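Local coordinates for diaminopimelate decarboxylase (Phaeodactylum tricornutum, PDB 7JPJ), which probably catalyses the pyridoxal 5'-phosphate-dependent decarboxylation of diaminopimelate to lysine and works as a dimer, at residues E39-C44 with K74-D79; Y57-C62 with S66-F71; R87-A92 with E97-S102; Q215-S220 with K257-A262. One frame throughout, in Å; residues are numbered along the deposited sequence.

All four contacts belong to the TIM-barrel-like pyridoxal-binding part of the chain. Interactions 1, 2 and 3 cluster on one parallel sheet, where strands 53-58, 77-80 and 99-101 lie side by side; the centres of interactions 1 and 2 are about 9 Å apart and those of 2 and 3 about 10 Å. Along the chain, interaction 2 falls between the two segments of interaction 1, and interactions 3 and 4 follow. Backbone hydrogen bonds, such as that between Tyr57 and His77, tie the cluster together. Interaction 4, between helices 210-222 and 252-270, has its centre 21 to 28 Å from the others. Interactions 2 and 3 also touch the second subunit, so this side of the barrel contributes to the dimer.

Interaction 1 of 4, residues E39-C44 with K74-D79; sequences EAADAC and KNIHVD
Ala41 on helix 34-45 is touched by Lys74 and Ile76, the residues on the two sides of Asn75 in the turn that leads to strand 77-80. The apolar part is small. Ala41 CB lies 3.9 Å from Ile76 CD1, the end of an arm extended by a chi2 of -176°, and the methyl of the alanine gives the helix a low surface against which this arm can rest. The aliphatic end of Lys74 comes alongside the same methyl, its CE 4.2 Å from Ala41 CB. Ile76 is buried, and its other neighbours are Val55 of strand 53-58 and Leu284 of helix 282-285, so a branched hydrocarbon suits the place.

The turn itself is a Schellman motif: Asn75, with positive phi, is the C-prime residue that ends helix 65-73, and Ile76 N returns to Phe71 O. The segment thus carries the chain of a beta-alpha-beta unit from the helix into the parallel sheet of the barrel, where His77 and Asp79 pair with Tyr57.

The polar part is a salt bridge near the surface. Lys74 bends at chi2 and chi3, which turns its ammonium group toward the acid, and the two side chains cross at about a right angle. Lys74 NZ stands 3.5 Å from Asp42 OD1, a weak hydrogen bond. A methionine in place of Lys74 would probably leave Asp42 without its charged mate. The length of the pair and the exposure of Asp42 suggest that the attraction is modest.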
loop_
_atom_site.group_PDB
_atom_site.type_symbol
_atom_site.label_atom_id
_atom_site.label_comp_id
_atom_site.label_asym_id
_atom_site.label_seq_id
_atom_site.Cartn_x
_atom_site.Cartn_y
_atom_site.Cartn_z
ATOM N N GLU A 39 12.983 -11.260 -23.267
ATOM C CA GLU A 39 11.890 -12.074 -23.791
ATOM C C GLU A 39 10.605 -11.269 -23.913
ATOM O O GLU A 39 9.897 -11.367 -24.921
ATOM C CB GLU A 39 11.669 -13.293 -22.896
ATOM C CG GLU A 39 12.925 -14.095 -22.604
ATOM C CD GLU A 39 12.661 -15.271 -21.676
ATOM O OE1 GLU A 39 11.522 -15.380 -21.164
ATOM O OE2 GLU A 39 13.585 -16.089 -21.471
ATOM N N ALA A 40 10.283 -10.468 -22.894
ATOM C CA ALA A 40 9.053 -9.687 -22.933
ATOM C C ALA A 40 9.148 -8.562 -23.955
ATOM O O ALA A 40 8.184 -8.297 -24.686
ATOM C CB ALA A 40 8.739 -9.129 -21.548
ATOM N N ALA A 41 10.301 -7.894 -24.024
ATOM C CA ALA A 41 10.482 -6.816 -24.991
ATOM C C ALA A 41 10.330 -7.330 -26.416
ATOM O O ALA A 41 9.622 -6.731 -27.233
ATOM C CB ALA A 41 11.848 -6.161 -24.796
ATOM N N ASP A 42 10.986 -8.450 -26.728
ATOM C CA ASP A 42 10.884 -9.023 -28.067
ATOM C C ASP A 42 9.467 -9.501 -28.361
ATOM O O ASP A 42 8.966 -9.324 -29.477
ATOM C CB ASP A 42 11.885 -10.169 -28.218
ATOM C CG ASP A 42 13.252 -9.694 -28.678
ATOM O OD1 ASP A 42 13.380 -8.508 -29.055
ATOM O OD2 ASP A 42 14.203 -10.507 -28.652
ATOM N N ALA A 43 8.805 -10.108 -27.372
ATOM C CA ALA A 43 7.443 -10.584 -27.582
ATOM C C ALA A 43 6.485 -9.436 -27.870
ATOM O O ALA A 43 5.523 -9.608 -28.626
ATOM C CB ALA A 43 6.970 -11.379 -26.367
ATOM N N CYS A 44 6.723 -8.262 -27.282
ATOM C CA CYS A 44 5.845 -7.125 -27.530
ATOM C C CYS A 44 6.176 -6.438 -28.848
ATOM O O CYS A 44 5.269 -6.032 -29.583
ATOM C CB CYS A 44 5.928 -6.130 -26.373
ATOM S SG CYS A 44 5.288 -6.764 -24.809
ATOM N N LYS A 74 15.876 -0.751 -26.550
ATOM C CA LYS A 74 15.112 -1.659 -27.394
ATOM C C LYS A 74 14.062 -0.940 -28.232
ATOM O O LYS A 74 13.202 -1.603 -28.820
ATOM C CB LYS A 74 14.443 -2.736 -26.537
ATOM C CG LYS A 74 15.420 -3.700 -25.891
ATOM C CD LYS A 74 16.064 -4.600 -26.927
ATOM C CE LYS A 74 15.487 -6.002 -26.872
ATOM N NZ LYS A 74 16.210 -6.936 -27.788
ATOM N N ASN A 75 14.115 0.393 -28.291
ATOM C CA ASN A 75 13.170 1.214 -29.055
ATOM C C ASN A 75 11.738 1.066 -28.548
ATOM O O ASN A 75 10.781 1.144 -29.324
ATOM C CB ASN A 75 13.243 0.907 -30.554
ATOM C CG ASN A 75 14.598 1.229 -31.141
ATOM O OD1 ASN A 75 15.319 2.084 -30.627
ATOM N ND2 ASN A 75 14.959 0.539 -32.217
ATOM N N ILE A 76 11.581 0.859 -27.243
ATOM C CA ILE A 76 10.278 0.849 -26.589
ATOM C C ILE A 76 10.071 2.204 -25.928
ATOM O O ILE A 76 10.956 2.700 -25.221
ATOM C CB ILE A 76 10.176 -0.291 -25.563
ATOM C CG1 ILE A 76 10.096 -1.641 -26.275
ATOM C CG2 ILE A 76 8.970 -0.091 -24.660
ATOM C CD1 ILE A 76 9.898 -2.806 -25.338
ATOM N N HIS A 77 8.911 2.808 -26.162
ATOM C CA HIS A 77 8.627 4.142 -25.655
ATOM C C HIS A 77 8.054 4.047 -24.239
ATOM O O HIS A 77 8.024 2.976 -23.626
ATOM C CB HIS A 77 7.700 4.877 -26.620
ATOM C CG HIS A 77 8.330 5.180 -27.947
ATOM N ND1 HIS A 77 8.030 6.313 -28.673
ATOM C CD2 HIS A 77 9.243 4.498 -28.677
ATOM C CE1 HIS A 77 8.730 6.313 -29.794
ATOM N NE2 HIS A 77 9.473 5.222 -29.820
ATOM N N VAL A 78 7.591 5.173 -23.699
ATOM C CA VAL A 78 7.152 5.262 -22.311
ATOM C C VAL A 78 5.747 5.849 -22.266
ATOM O O VAL A 78 5.460 6.840 -22.948
ATOM C CB VAL A 78 8.125 6.109 -21.467
ATOM C CG1 VAL A 78 7.420 6.714 -20.263
ATOM C CG2 VAL A 78 9.310 5.270 -21.023
ATOM N N ASP A 79 4.871 5.230 -21.468
ATOM C CA ASP A 79 3.549 5.759 -21.147
ATOM C C ASP A 79 3.553 6.191 -19.682
ATOM O O ASP A 79 3.654 5.350 -18.782
ATOM C CB ASP A 79 2.462 4.718 -21.413
ATOM C CG ASP A 79 1.209 4.942 -20.570
ATOM O OD1 ASP A 79 0.698 6.088 -20.522
ATOM O OD2 ASP A 79 0.732 3.962 -19.956
#

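Interaction 2 of 4, residues Y57-C62 with S66-F71; sequences YAMKAC and SILKYF
Tyr57 presents the face of its ring to the edge of Phe71, an edge-to-face (T-shaped) pair with ring centroids 4.9 Å apart and planes at 68°. A Tyr57 chi1 of 171°, with CG opposite the backbone N, swings the ring toward the helix. Phe71 CE2 stands over the centre of the tyrosine ring, and Phe71 CD2 lies 3.5 Å from Tyr57 CD2. The opposite face of Tyr57 rests on the backbone at Met59 CA. Leu68 CD2 instead comes to the ring's edge, near its plane, 3.9 Å from Tyr57 CD2, while Ile67 CG2 approaches obliquely.

These residues join strand 53-58 to helix 65-73, the first two elements of a beta-alpha-beta unit in the barrel. The 3-10 turn that follows the strand carries Lys60, the predicted cofactor attachment point, without cofactor here.

Leu68 CD1 lies 3.9 Å from the flexible thioether end, Met59 CE. Cys62 SG, a soft apolar partner, lies 4.4 Å from Ile67 CG1. Tyr57 OH donates to Cys62 O at 2.6 Å, tilted 23° from the carbonyl plane. A leucine in place of Tyr57 would probably leave the Phe71 edge without an aromatic face and Cys62 O without this donor.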
loop_
_atom_site.group_PDB
_atom_site.type_symbol
_atom_site.label_atom_id
_atom_site.label_comp_id
_atom_site.label_asym_id
_atom_site.label_seq_id
_atom_site.Cartn_x
_atom_site.Cartn_y
_atom_site.Cartn_z
ATOM N N TYR A 57 6.061 1.436 -22.642
ATOM C CA TYR A 57 6.161 0.823 -21.323
ATOM C C TYR A 57 5.395 1.670 -20.314
ATOM O O TYR A 57 5.666 2.866 -20.167
ATOM C CB TYR A 57 7.622 0.678 -20.904
ATOM C CG TYR A 57 7.812 0.242 -19.464
ATOM C CD1 TYR A 57 7.044 -0.781 -18.916
ATOM C CD2 TYR A 57 8.766 0.844 -18.656
ATOM C CE1 TYR A 57 7.215 -1.182 -17.603
ATOM C CE2 TYR A 57 8.948 0.445 -17.345
ATOM C CZ TYR A 57 8.170 -0.565 -16.824
ATOM O OH TYR A 57 8.347 -0.960 -15.517
ATOM N N ALA A 58 4.439 1.052 -19.626
ATOM C CA ALA A 58 3.697 1.704 -18.549
ATOM C C ALA A 58 4.582 1.706 -17.308
ATOM O O ALA A 58 4.516 0.806 -16.471
ATOM C CB ALA A 58 2.375 0.990 -18.296
ATOM N N MET A 59 5.417 2.742 -17.183
ATOM C CA MET A 59 6.465 2.747 -16.166
ATOM C C MET A 59 5.922 2.712 -14.745
ATOM O O MET A 59 6.700 2.465 -13.815
ATOM C CB MET A 59 7.360 3.977 -16.320
ATOM C CG MET A 59 6.616 5.298 -16.242
ATOM S SD MET A 59 7.704 6.714 -16.481
ATOM C CE MET A 59 8.778 6.553 -15.058
ATOM N N LYS A 60 4.623 2.958 -14.552
ATOM C CA LYS A 60 4.034 2.873 -13.219
ATOM C C LYS A 60 4.191 1.489 -12.606
ATOM O O LYS A 60 4.068 1.345 -11.385
ATOM C CB LYS A 60 2.552 3.251 -13.272
ATOM C CG LYS A 60 1.660 2.175 -13.874
ATOM C CD LYS A 60 0.315 2.740 -14.303
ATOM C CE LYS A 60 -0.552 1.674 -14.950
ATOM N NZ LYS A 60 -1.752 2.256 -15.607
ATOM N N ALA A 61 4.465 0.468 -13.422
ATOM C CA ALA A 61 4.638 -0.883 -12.909
ATOM C C ALA A 61 6.006 -1.083 -12.269
ATOM O O ALA A 61 6.134 -1.881 -11.335
ATOM C CB ALA A 61 4.425 -1.897 -14.033
ATOM N N CYS A 62 7.031 -0.375 -12.755
ATOM C CA CYS A 62 8.383 -0.426 -12.207
ATOM C C CYS A 62 9.226 0.709 -12.777
ATOM O O CYS A 62 9.692 0.625 -13.922
ATOM C CB CYS A 62 9.048 -1.769 -12.505
ATOM S SG CYS A 62 10.599 -1.996 -11.607
ATOM N N SER A 66 17.250 2.011 -14.656
ATOM C CA SER A 66 17.872 0.973 -15.471
ATOM C C SER A 66 16.844 0.273 -16.351
ATOM O O SER A 66 17.118 -0.027 -17.518
ATOM C CB SER A 66 18.594 -0.036 -14.577
ATOM O OG SER A 66 19.635 0.590 -13.848
ATOM N N ILE A 67 15.654 0.004 -15.811
ATOM C CA ILE A 67 14.592 -0.576 -16.630
ATOM C C ILE A 67 14.199 0.387 -17.744
ATOM O O ILE A 67 14.004 -0.018 -18.897
ATOM C CB ILE A 67 13.385 -0.955 -15.751
ATOM C CG1 ILE A 67 13.834 -1.816 -14.568
ATOM C CG2 ILE A 67 12.331 -1.682 -16.573
ATOM C CD1 ILE A 67 14.403 -3.163 -14.969
ATOM N N LEU A 68 14.084 1.678 -17.420
ATOM C CA LEU A 68 13.790 2.675 -18.444
ATOM C C LEU A 68 14.893 2.721 -19.493
ATOM O O LEU A 68 14.619 2.757 -20.697
ATOM C CB LEU A 68 13.606 4.050 -17.806
ATOM C CG LEU A 68 12.393 4.243 -16.901
ATOM C CD1 LEU A 68 12.309 5.695 -16.462
ATOM C CD2 LEU A 68 11.122 3.814 -17.610
ATOM N N LYS A 69 16.151 2.723 -19.049
ATOM C CA LYS A 69 17.264 2.772 -19.990
ATOM C C LYS A 69 17.300 1.527 -20.870
ATOM O O LYS A 69 17.632 1.608 -22.059
ATOM C CB LYS A 69 18.584 2.936 -19.235
ATOM C CG LYS A 69 18.748 4.281 -18.545
ATOM C CD LYS A 69 20.003 4.305 -17.683
ATOM C CE LYS A 69 20.079 5.565 -16.827
ATOM N NZ LYS A 69 20.176 6.808 -17.647
ATOM N N TYR A 70 16.954 0.366 -20.307
ATOM C CA TYR A 70 16.995 -0.865 -21.088
ATOM C C TYR A 70 15.906 -0.879 -22.155
ATOM O O TYR A 70 16.169 -1.203 -23.319
ATOM C CB TYR A 70 16.861 -2.088 -20.184
ATOM C CG TYR A 70 16.739 -3.354 -20.991
ATOM C CD1 TYR A 70 17.860 -3.943 -21.557
ATOM C CD2 TYR A 70 15.499 -3.938 -21.231
ATOM C CE1 TYR A 70 17.759 -5.088 -22.318
ATOM C CE2 TYR A 70 15.387 -5.084 -21.994
ATOM C CZ TYR A 70 16.521 -5.654 -22.533
ATOM O OH TYR A 70 16.423 -6.795 -23.293
ATOM N N PHE A 71 14.669 -0.553 -21.771
ATOM C CA PHE A 71 13.581 -0.529 -22.743
ATOM C C PHE A 71 13.778 0.569 -23.779
ATOM O O PHE A 71 13.282 0.452 -24.904
ATOM C CB PHE A 71 12.239 -0.349 -22.037
ATOM C CG PHE A 71 11.754 -1.582 -21.324
ATOM C CD1 PHE A 71 12.085 -2.844 -21.784
ATOM C CD2 PHE A 71 10.958 -1.472 -20.194
ATOM C CE1 PHE A 71 11.633 -3.978 -21.128
ATOM C CE2 PHE A 71 10.505 -2.599 -19.535
ATOM C CZ PHE A 71 10.843 -3.854 -20.001
#

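Interaction 3 of 4, residues R87-A92 with E97-S102; sequences RRAMDA and ENISLS
Ile99 reaches Ala89 and Met90 through two torsions: chi1 of -50° sets CG1 anti to the carbonyl carbon, and chi2 of 176° then stretches the arm straight out from the strand to the helix. Met90 answers with its CG beside its own backbone N, and the chain runs on extended until it bends at chi3, -57°, next to the terminal methyl. The result is that the two side chains cross at about a right angle. A single atom of the isoleucine, CD1, does all the close touching: it lies 3.8 Å from Ala89 CB and 3.7 Å from Met90 CG.

The residue types fit these roles. Ala89 points its methyl at the strand and, being short, leaves room for the end of the isoleucine between backbones whose nearest CA atoms, of Ala89 and Ile99, are 8.0 Å apart. Met90, partly exposed, passes a flexible chain across the end of the arm and also touches Met116 of helix 110-116. Ile99 is buried and suited to a strand by its branched CB; its sides also meet Val78 and Ala80 of the neighbouring strand.

The contact closes the beta-alpha-beta unit of strand 77-80, helix 83-91 and strand 99-101. The same helix takes part in the dimer: Arg88, whose side chain leads away from the strand, makes a salt bridge with Glu437 of the second subunit and a hydrogen bond with its Ser406.

Only carbon atoms meet across the contact, so it probably rests on shape and on burial of hydrocarbon, without a directional bond to fix its register.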
loop_
_atom_site.group_PDB
_atom_site.type_symbol
_atom_site.label_atom_id
_atom_site.label_comp_id
_atom_site.label_asym_id
_atom_site.label_seq_id
_atom_site.Cartn_x
_atom_site.Cartn_y
_atom_site.Cartn_z
ATOM N N ARG A 87 8.794 13.709 -15.866
ATOM C CA ARG A 87 10.077 14.274 -15.463
ATOM C C ARG A 87 11.044 13.193 -15.001
ATOM O O ARG A 87 12.263 13.361 -15.121
ATOM C CB ARG A 87 9.868 15.311 -14.359
ATOM C CG ARG A 87 9.253 16.622 -14.830
ATOM C CD ARG A 87 9.849 17.811 -14.083
ATOM N NE ARG A 87 9.243 19.081 -14.477
ATOM C CZ ARG A 87 9.741 19.895 -15.406
ATOM N NH1 ARG A 87 10.858 19.572 -16.045
ATOM N NH2 ARG A 87 9.123 21.033 -15.696
ATOM N N ARG A 88 10.527 12.084 -14.473
ATOM C CA ARG A 88 11.394 10.991 -14.043
ATOM C C ARG A 88 12.006 10.272 -15.241
ATOM O O ARG A 88 13.210 9.990 -15.261
ATOM C CB ARG A 88 10.602 10.018 -13.167
ATOM C CG ARG A 88 11.440 8.971 -12.455
ATOM C CD ARG A 88 10.587 8.163 -11.485
ATOM N NE ARG A 88 11.384 7.233 -10.689
ATOM C CZ ARG A 88 10.904 6.506 -9.685
ATOM N NH1 ARG A 88 9.626 6.600 -9.345
ATOM N NH2 ARG A 88 11.701 5.686 -9.018
ATOM N N ALA A 89 11.187 9.970 -16.255
ATOM C CA ALA A 89 11.691 9.267 -17.432
ATOM C C ALA A 89 12.730 10.091 -18.171
ATOM O O ALA A 89 13.681 9.534 -18.733
ATOM C CB ALA A 89 10.540 8.909 -18.372
ATOM N N MET A 90 12.571 11.414 -18.185
ATOM C CA MET A 90 13.550 12.255 -18.859
ATOM C C MET A 90 14.872 12.278 -18.106
ATOM O O MET A 90 15.923 12.515 -18.711
ATOM C CB MET A 90 12.993 13.667 -19.033
ATOM C CG MET A 90 11.945 13.760 -20.126
ATOM S SD MET A 90 11.434 15.447 -20.484
ATOM C CE MET A 90 10.889 15.975 -18.860
ATOM N N ASP A 91 14.844 12.024 -16.794
ATOM C CA ASP A 91 16.086 11.920 -16.037
ATOM C C ASP A 91 16.867 10.667 -16.412
ATOM O O ASP A 91 18.102 10.668 -16.348
ATOM C CB ASP A 91 15.791 11.936 -14.539
ATOM C CG ASP A 91 15.696 13.342 -13.981
ATOM O OD1 ASP A 91 16.213 14.273 -14.636
ATOM O OD2 ASP A 91 15.104 13.520 -12.891
ATOM N N ALA A 92 16.173 9.598 -16.808
ATOM C CA ALA A 92 16.813 8.350 -17.208
ATOM C C ALA A 92 17.306 8.367 -18.650
ATOM O O ALA A 92 17.819 7.346 -19.124
ATOM C CB ALA A 92 15.848 7.180 -17.010
ATOM N N GLU A 97 9.842 13.142 -26.798
ATOM C CA GLU A 97 8.932 12.668 -27.836
ATOM C C GLU A 97 8.542 11.206 -27.653
ATOM O O GLU A 97 7.519 10.778 -28.200
ATOM C CB GLU A 97 9.553 12.856 -29.225
ATOM C CG GLU A 97 10.417 14.100 -29.385
ATOM C CD GLU A 97 11.804 13.938 -28.782
ATOM O OE1 GLU A 97 12.180 14.769 -27.923
ATOM O OE2 GLU A 97 12.509 12.973 -29.159
ATOM N N ASN A 98 9.330 10.432 -26.912
ATOM C CA ASN A 98 9.017 9.033 -26.659
ATOM C C ASN A 98 8.079 8.844 -25.475
ATOM O O ASN A 98 7.750 7.701 -25.141
ATOM C CB ASN A 98 10.300 8.229 -26.425
ATOM C CG ASN A 98 11.165 8.131 -27.667
ATOM O OD1 ASN A 98 11.055 8.944 -28.586
ATOM N ND2 ASN A 98 12.031 7.124 -27.701
ATOM N N ILE A 99 7.640 9.926 -24.838
ATOM C CA ILE A 99 6.764 9.863 -23.676
ATOM C C ILE A 99 5.384 10.360 -24.079
ATOM O O ILE A 99 5.262 11.385 -24.760
ATOM C CB ILE A 99 7.322 10.691 -22.504
ATOM C CG1 ILE A 99 8.785 10.329 -22.241
ATOM C CG2 ILE A 99 6.480 10.479 -21.255
ATOM C CD1 ILE A 99 9.440 11.172 -21.166
ATOM N N SER A 100 4.351 9.630 -23.668
ATOM C CA SER A 100 2.972 10.083 -23.763
ATOM C C SER A 100 2.383 10.139 -22.359
ATOM O O SER A 100 2.665 9.274 -21.524
ATOM C CB SER A 100 2.135 9.165 -24.663
ATOM O OG SER A 100 1.862 7.929 -24.029
ATOM N N LEU A 101 1.570 11.161 -22.098
ATOM C CA LEU A 101 1.042 11.428 -20.762
ATOM C C LEU A 101 -0.460 11.163 -20.738
ATOM O O LEU A 101 -1.234 11.866 -21.398
ATOM C CB LEU A 101 1.347 12.863 -20.336
ATOM C CG LEU A 101 0.663 13.373 -19.067
ATOM C CD1 LEU A 101 1.050 12.532 -17.858
ATOM C CD2 LEU A 101 0.998 14.838 -18.834
ATOM N N SER A 102 -0.865 10.150 -19.975
ATOM C CA SER A 102 -2.268 9.854 -19.702
ATOM C C SER A 102 -2.430 9.806 -18.189
ATOM O O SER A 102 -1.988 8.848 -17.546
ATOM C CB SER A 102 -2.698 8.534 -20.343
ATOM O OG SER A 102 -2.045 8.327 -21.584
#

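Interaction 4 of 4, residues Q215-S220 with K257-A262; sequences QVATKS and KPVADA
Ala217 and Ala262 bring their methyl groups within 3.9 Å of each other, CB to CB, and form the tight part of this helix pair. Two alanines suit the spot because their short side chains let the backbones come close: the CA atoms of Thr218 and Ala262 are 5.9 Å apart, and the axes of segments 215-220 and 257-262 approach to 8.7 Å. Val259 adds a branched neighbour, its CG1 lying 4.2 Å from Ala217 CB, and it fills further space against Trp213 and Leu235. Ala262 also touches Leu221, so the methyls are buried among apolar groups.

The solvent side is looser. Thr218 is exposed and stands at the margin, its OG1 4.0 Å from Ala262 CB, a contact with no bond in it. Chi1 of -68° sets that hydroxyl beside its own backbone N, where it can hydrogen-bond to Gln214 O one turn earlier; a polar residue can therefore sit at the helix surface with its hydroxyl paired within the helix.

Within helix 210-222, Val216 O takes two bonds, from Ser220 N and from Ser220 OG at 2.9 Å, arriving from opposite faces of the carbonyl plane. The buried serine hydroxyl is thus satisfied by the helix itself.

The two segments run in nearly the same direction, crossing at -20°, with strand 232-234 between them in sequence, the arrangement expected of successive helices on the outside of a beta/alpha barrel.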
loop_
_atom_site.group_PDB
_atom_site.type_symbol
_atom_site.label_atom_id
_atom_site.label_comp_id
_atom_site.label_asym_id
_atom_site.label_seq_id
_atom_site.Cartn_x
_atom_site.Cartn_y
_atom_site.Cartn_z
ATOM N N GLN A 215 -13.046 -7.231 -30.780
ATOM C CA GLN A 215 -14.148 -6.331 -30.458
ATOM C C GLN A 215 -13.661 -5.080 -29.745
ATOM O O GLN A 215 -14.241 -4.003 -29.921
ATOM C CB GLN A 215 -15.191 -7.051 -29.607
ATOM C CG GLN A 215 -16.272 -7.727 -30.419
ATOM C CD GLN A 215 -16.979 -8.815 -29.645
ATOM O OE1 GLN A 215 -16.576 -9.980 -29.673
ATOM N NE2 GLN A 215 -18.043 -8.442 -28.943
ATOM N N VAL A 216 -12.607 -5.202 -28.936
ATOM C CA VAL A 216 -11.993 -4.025 -28.328
ATOM C C VAL A 216 -11.499 -3.073 -29.410
ATOM O O VAL A 216 -11.732 -1.860 -29.352
ATOM C CB VAL A 216 -10.854 -4.447 -27.380
ATOM C CG1 VAL A 216 -9.906 -3.287 -27.126
ATOM C CG2 VAL A 216 -11.420 -4.976 -26.069
ATOM N N ALA A 217 -10.823 -3.616 -30.427
ATOM C CA ALA A 217 -10.258 -2.776 -31.478
ATOM C C ALA A 217 -11.350 -2.143 -32.332
ATOM O O ALA A 217 -11.298 -0.945 -32.632
ATOM C CB ALA A 217 -9.301 -3.593 -32.347
ATOM N N THR A 218 -12.350 -2.931 -32.733
ATOM C CA THR A 218 -13.402 -2.413 -33.603
ATOM C C THR A 218 -14.126 -1.239 -32.958
ATOM O O THR A 218 -14.409 -0.234 -33.622
ATOM C CB THR A 218 -14.392 -3.525 -33.952
ATOM O OG1 THR A 218 -13.749 -4.495 -34.789
ATOM C CG2 THR A 218 -15.606 -2.955 -34.679
ATOM N N LYS A 219 -14.417 -1.337 -31.660
ATOM C CA LYS A 219 -15.171 -0.280 -30.994
ATOM C C LYS A 219 -14.342 0.992 -30.853
ATOM O O LYS A 219 -14.851 2.098 -31.068
ATOM C CB LYS A 219 -15.658 -0.767 -29.628
ATOM C CG LYS A 219 -16.395 0.289 -28.826
ATOM C CD LYS A 219 -17.684 -0.269 -28.245
ATOM C CE LYS A 219 -18.725 0.828 -28.073
ATOM N NZ LYS A 219 -19.887 0.645 -28.993
ATOM N N SER A 220 -13.064 0.857 -30.499
ATOM C CA SER A 220 -12.214 2.032 -30.348
ATOM C C SER A 220 -11.926 2.695 -31.688
ATOM O O SER A 220 -11.799 3.924 -31.754
ATOM C CB SER A 220 -10.908 1.645 -29.659
ATOM O OG SER A 220 -11.173 0.878 -28.498
ATOM N N LYS A 257 -3.444 -10.848 -34.397
ATOM C CA LYS A 257 -3.853 -10.923 -35.797
ATOM C C LYS A 257 -5.294 -10.449 -36.002
ATOM O O LYS A 257 -5.551 -9.702 -36.955
ATOM C CB LYS A 257 -3.660 -12.343 -36.340
ATOM C CG LYS A 257 -2.997 -12.393 -37.716
ATOM C CD LYS A 257 -1.494 -12.117 -37.622
ATOM C CE LYS A 257 -0.951 -11.483 -38.900
ATOM N NZ LYS A 257 0.467 -11.046 -38.747
ATOM N N PRO A 258 -6.262 -10.850 -35.165
ATOM C CA PRO A 258 -7.604 -10.253 -35.294
ATOM C C PRO A 258 -7.620 -8.755 -35.037
ATOM O O PRO A 258 -8.445 -8.041 -35.624
ATOM C CB PRO A 258 -8.430 -11.016 -34.247
ATOM C CG PRO A 258 -7.708 -12.292 -34.056
ATOM C CD PRO A 258 -6.261 -11.950 -34.183
ATOM N N VAL A 259 -6.739 -8.258 -34.169
ATOM C CA VAL A 259 -6.618 -6.816 -33.970
ATOM C C VAL A 259 -6.063 -6.152 -35.223
ATOM O O VAL A 259 -6.591 -5.138 -35.694
ATOM C CB VAL A 259 -5.742 -6.517 -32.741
ATOM C CG1 VAL A 259 -5.358 -5.047 -32.716
ATOM C CG2 VAL A 259 -6.474 -6.898 -31.468
ATOM N N ALA A 260 -4.983 -6.711 -35.775
ATOM C CA ALA A 260 -4.410 -6.170 -37.003
ATOM C C ALA A 260 -5.403 -6.224 -38.155
ATOM O O ALA A 260 -5.390 -5.346 -39.027
ATOM C CB ALA A 260 -3.134 -6.927 -37.364
ATOM N N ASP A 261 -6.270 -7.238 -38.180
ATOM C CA ASP A 261 -7.297 -7.292 -39.214
ATOM C C ASP A 261 -8.353 -6.214 -39.008
ATOM O O ASP A 261 -8.871 -5.666 -39.988
ATOM C CB ASP A 261 -7.942 -8.678 -39.251
ATOM C CG ASP A 261 -7.040 -9.727 -39.884
ATOM O OD1 ASP A 261 -6.399 -9.421 -40.914
ATOM O OD2 ASP A 261 -6.969 -10.854 -39.351
ATOM N N ALA A 262 -8.681 -5.893 -37.752
ATOM C CA ALA A 262 -9.601 -4.791 -37.491
ATOM C C ALA A 262 -9.027 -3.465 -37.969
ATOM O O ALA A 262 -9.782 -2.552 -38.319
ATOM C CB ALA A 262 -9.933 -4.726 -36.002
#